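Putative polyketide cyclase (Pseudomonas putida KT2440, PDB 3F7X) is of unknown function but has a SnoaL-like fold and may act as a polyketide cyclase or a related small-molecule enzyme. Local coordinates at residues L25-Y30 with I83-N88. Sequence-based numbering, arbitrary orientation.
Sequences LVNAYY and IVVMQN. With EDO (1,2-ethanediol), chain D.
Tyr29 OH and O1 of the bound 1,2-ethanediol form a 2.6 Å hydrogen bond. The diol oxygen lies at the edge of the phenol ring, close to its plane, and the same molecule, probably a crystallisation additive, is also hydrogen-bonded to His51 NE2 and Asn139 OD1. With CG anti to the backbone N (chi1 179°), Tyr29 also places CD2 over the centre of the Tyr30 ring, 3.7 Å above its plane. Tyr30 meets the strand through its aliphatic base, CB standing 3.8 Å from the CD1 tip of Ile83. One helical turn earlier, Val26 CG1 reaches Val85 CG1 at 3.8 Å. The axes of the two short segments approach to 9.2 Å, with their N-to-C directions 149° apart, roughly antiparallel, as helix 22-35 covers one side of the curved sheet of the SnoaL-like fold beside strand 76-87, an edge strand within this chain. Val85 CG2 serves two neighbours: Val26 CG1 at 3.9 Å and Asn27 OD1 at 3.4 Å, the latter a van der Waals contact on the more exposed side of the helix. Val84 and Met86 direct their CB atoms away from the helix and pack against Arg93 and Gln87, respectively, of the second subunit. Beyond them Gln87 NE2 donates to Asn88 O over 3.0 Å (N-H...O 164°), while its OE1 is hydrogen-bonded to Thr23 OG1, linking the strand end to the helix's first turn.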
ATOM      1  N   LEU A  25      -5.329  -4.959 -17.745  1.00 12.65           N
ATOM      2  CA  LEU A  25      -4.292  -5.881 -17.355  1.00 11.16           C
ATOM      3  C   LEU A  25      -4.419  -6.247 -15.854  1.00 10.71           C
ATOM      4  O   LEU A  25      -4.399  -7.419 -15.454  1.00 10.60           O
ATOM      5  CB  LEU A  25      -2.958  -5.254 -17.652  1.00 12.78           C
ATOM      6  CG  LEU A  25      -1.740  -6.081 -17.373  1.00 14.74           C
ATOM      7  CD1 LEU A  25      -1.704  -7.400 -18.077  1.00 19.03           C
ATOM      8  CD2 LEU A  25      -0.454  -5.284 -17.717  1.00 15.70           C
ATOM      9  N   VAL A  26      -4.585  -5.222 -15.018  1.00 10.14           N
ATOM     10  CA  VAL A  26      -4.733  -5.427 -13.573  1.00  9.53           C
ATOM     11  C   VAL A  26      -6.069  -6.104 -13.274  1.00 10.35           C
ATOM     12  O   VAL A  26      -6.124  -6.973 -12.414  1.00 10.36           O
ATOM     13  CB  VAL A  26      -4.491  -4.121 -12.790  1.00 10.83           C
ATOM     14  CG1 VAL A  26      -4.845  -4.309 -11.327  1.00 12.10           C
ATOM     15  CG2 VAL A  26      -3.035  -3.660 -12.989  1.00 11.98           C
ATOM     16  N   ASN A  27      -7.137  -5.730 -13.963  1.00 10.01           N
ATOM     17  CA  ASN A  27      -8.388  -6.465 -13.803  1.00 11.68           C
ATOM     18  C   ASN A  27      -8.216  -7.954 -14.144  1.00 11.14           C
ATOM     19  O   ASN A  27      -8.765  -8.805 -13.465  1.00 11.30           O
ATOM     20  CB  ASN A  27      -9.468  -5.913 -14.700  1.00 13.07           C
ATOM     21  CG  ASN A  27     -10.059  -4.640 -14.216  1.00 17.40           C
ATOM     22  OD1 ASN A  27     -10.047  -4.345 -13.058  1.00 21.09           O
ATOM     23  ND2 ASN A  27     -10.654  -3.874 -15.158  1.00 21.17           N
ATOM     24  N   ALA A  28      -7.466  -8.249 -15.207  1.00 10.37           N
ATOM     25  CA  ALA A  28      -7.224  -9.639 -15.584  1.00 11.58           C
ATOM     26  C   ALA A  28      -6.398 -10.380 -14.527  1.00 10.59           C
ATOM     27  O   ALA A  28      -6.675 -11.549 -14.262  1.00 11.25           O
ATOM     28  CB  ALA A  28      -6.529  -9.703 -16.979  1.00 12.08           C
ATOM     29  N   TYR A  29      -5.427  -9.690 -13.938  1.00  9.89           N
ATOM     30  CA  TYR A  29      -4.636 -10.215 -12.850  1.00  9.41           C
ATOM     31  C   TYR A  29      -5.506 -10.644 -11.704  1.00  8.91           C
ATOM     32  O   TYR A  29      -5.409 -11.786 -11.235  1.00 10.09           O
ATOM     33  CB  TYR A  29      -3.630  -9.138 -12.444  1.00 10.20           C
ATOM     34  CG  TYR A  29      -2.690  -9.456 -11.299  1.00 10.46           C
ATOM     35  CD1 TYR A  29      -1.444 -10.025 -11.554  1.00 11.62           C
ATOM     36  CD2 TYR A  29      -2.960  -9.054 -10.022  1.00 10.15           C
ATOM     37  CE1 TYR A  29      -0.550 -10.257 -10.522  1.00 11.40           C
ATOM     38  CE2 TYR A  29      -2.073  -9.275  -8.978  1.00 11.29           C
ATOM     39  CZ  TYR A  29      -0.871  -9.890  -9.229  1.00 10.74           C
ATOM     40  OH  TYR A  29       0.049 -10.134  -8.216  1.00 11.90           O
ATOM     41  N   TYR A  30      -6.409  -9.765 -11.287  1.00  9.27           N
ATOM     42  CA  TYR A  30      -7.282 -10.107 -10.174  1.00 10.18           C
ATOM     43  C   TYR A  30      -8.377 -11.112 -10.541  1.00 10.13           C
ATOM     44  O   TYR A  30      -8.760 -11.894  -9.681  1.00 10.96           O
ATOM     45  CB  TYR A  30      -7.859  -8.840  -9.534  1.00 10.12           C
ATOM     46  CG  TYR A  30      -6.775  -8.132  -8.736  1.00  9.37           C
ATOM     47  CD1 TYR A  30      -6.126  -8.781  -7.695  1.00 11.94           C
ATOM     48  CD2 TYR A  30      -6.338  -6.866  -9.054  1.00 10.35           C
ATOM     49  CE1 TYR A  30      -5.093  -8.166  -6.994  1.00 12.08           C
ATOM     50  CE2 TYR A  30      -5.324  -6.250  -8.374  1.00 10.10           C
ATOM     51  CZ  TYR A  30      -4.705  -6.883  -7.339  1.00 10.66           C
ATOM     52  OH  TYR A  30      -3.692  -6.271  -6.647  1.00 11.44           O
ATOM     53  N   ILE A  83     -12.881  -4.331  -5.629  1.00 10.82           N
ATOM     54  CA  ILE A  83     -11.634  -3.985  -6.267  1.00 10.30           C
ATOM     55  C   ILE A  83     -11.779  -2.676  -7.022  1.00 10.43           C
ATOM     56  O   ILE A  83     -12.637  -2.541  -7.901  1.00 13.53           O
ATOM     57  CB  ILE A  83     -11.125  -5.081  -7.219  1.00 11.16           C
ATOM     58  CG1 ILE A  83     -11.101  -6.472  -6.533  1.00 11.99           C
ATOM     59  CG2 ILE A  83      -9.749  -4.695  -7.740  1.00 14.84           C
ATOM     60  CD1 ILE A  83     -10.891  -7.619  -7.501  1.00 15.11           C
ATOM     61  N   VAL A  84     -10.911  -1.732  -6.702  1.00  9.26           N
ATOM     62  CA  VAL A  84     -10.823  -0.442  -7.383  1.00 10.03           C
ATOM     63  C   VAL A  84      -9.436  -0.370  -8.019  1.00  9.70           C
ATOM     64  O   VAL A  84      -8.431  -0.456  -7.313  1.00 11.28           O
ATOM     65  CB  VAL A  84     -11.056   0.714  -6.400  1.00 10.72           C
ATOM     66  CG1 VAL A  84     -10.824   2.052  -7.126  1.00 12.35           C
ATOM     67  CG2 VAL A  84     -12.420   0.631  -5.781  1.00 12.79           C
ATOM     68  N   VAL A  85      -9.410  -0.263  -9.326  1.00  9.93           N
ATOM     69  CA  VAL A  85      -8.201  -0.256 -10.118  1.00 10.02           C
ATOM     70  C   VAL A  85      -8.026   1.098 -10.746  1.00  9.60           C
ATOM     71  O   VAL A  85      -8.940   1.639 -11.345  1.00 11.72           O
ATOM     72  CB  VAL A  85      -8.220  -1.349 -11.212  1.00 11.02           C
ATOM     73  CG1 VAL A  85      -6.959  -1.284 -12.079  1.00 11.96           C
ATOM     74  CG2 VAL A  85      -8.376  -2.733 -10.571  1.00 11.98           C
HETATM   75  N   MSE A  86      -6.832   1.668 -10.576  1.00  9.42           N
HETATM   76  CA  MSE A  86      -6.455   2.991 -11.083  1.00 10.13           C
HETATM   77  C   MSE A  86      -5.152   2.936 -11.826  1.00 10.16           C
HETATM   78  O   MSE A  86      -4.331   2.066 -11.558  1.00 10.53           O
HETATM   79  CB  MSE A  86      -6.386   3.968  -9.904  1.00 10.83           C
HETATM   80  CG  MSE A  86      -7.728   4.054  -9.179  1.00 12.50           C
HETATM   81 SE   MSE A  86      -7.665   4.896  -7.430  0.75 10.06          SE
HETATM   82  CE  MSE A  86      -7.006   3.424  -6.459  1.00 16.07           C
ATOM     83  N   GLN A  87      -4.933   3.858 -12.769  1.00 10.93           N
ATOM     84  CA  GLN A  87      -3.715   3.874 -13.536  1.00 11.12           C
ATOM     85  C   GLN A  87      -3.283   5.297 -13.829  1.00 11.82           C
ATOM     86  O   GLN A  87      -4.083   6.225 -13.765  1.00 13.67           O
ATOM     87  CB  GLN A  87      -3.841   3.119 -14.859  1.00 10.58           C
ATOM     88  CG  GLN A  87      -4.835   3.723 -15.881  1.00 11.63           C
ATOM     89  CD  GLN A  87      -4.753   3.057 -17.227  1.00 11.83           C
ATOM     90  OE1 GLN A  87      -5.453   2.076 -17.468  1.00 13.45           O
ATOM     91  NE2 GLN A  87      -3.900   3.578 -18.093  1.00 13.40           N
ATOM     92  N   ASN A  88      -2.019   5.445 -14.200  1.00 11.65           N
ATOM     93  CA  ASN A  88      -1.552   6.720 -14.747  1.00 12.69           C
ATOM     94  C   ASN A  88      -1.960   6.797 -16.245  1.00 12.96           C
ATOM     95  O   ASN A  88      -2.434   5.841 -16.819  1.00 13.56           O
ATOM     96  CB  ASN A  88      -0.083   6.985 -14.454  1.00 13.67           C
ATOM     97  CG  ASN A  88       0.868   6.085 -15.208  1.00 12.25           C
ATOM     98  OD1 ASN A  88       0.452   5.122 -15.861  1.00 12.74           O
ATOM     99  ND2 ASN A  88       2.168   6.341 -15.042  1.00 14.14           N
TER
HETATM  100  C1  EDO D 135      -0.948 -11.147  -5.139  1.00 17.46           C
HETATM  101  O1  EDO D 135      -0.660  -9.913  -5.735  1.00 15.99           O
HETATM  102  C2  EDO D 135       0.320 -12.021  -4.982  1.00 16.63           C
HETATM  103  O2  EDO D 135       1.338 -11.381  -4.139  1.00 16.65           O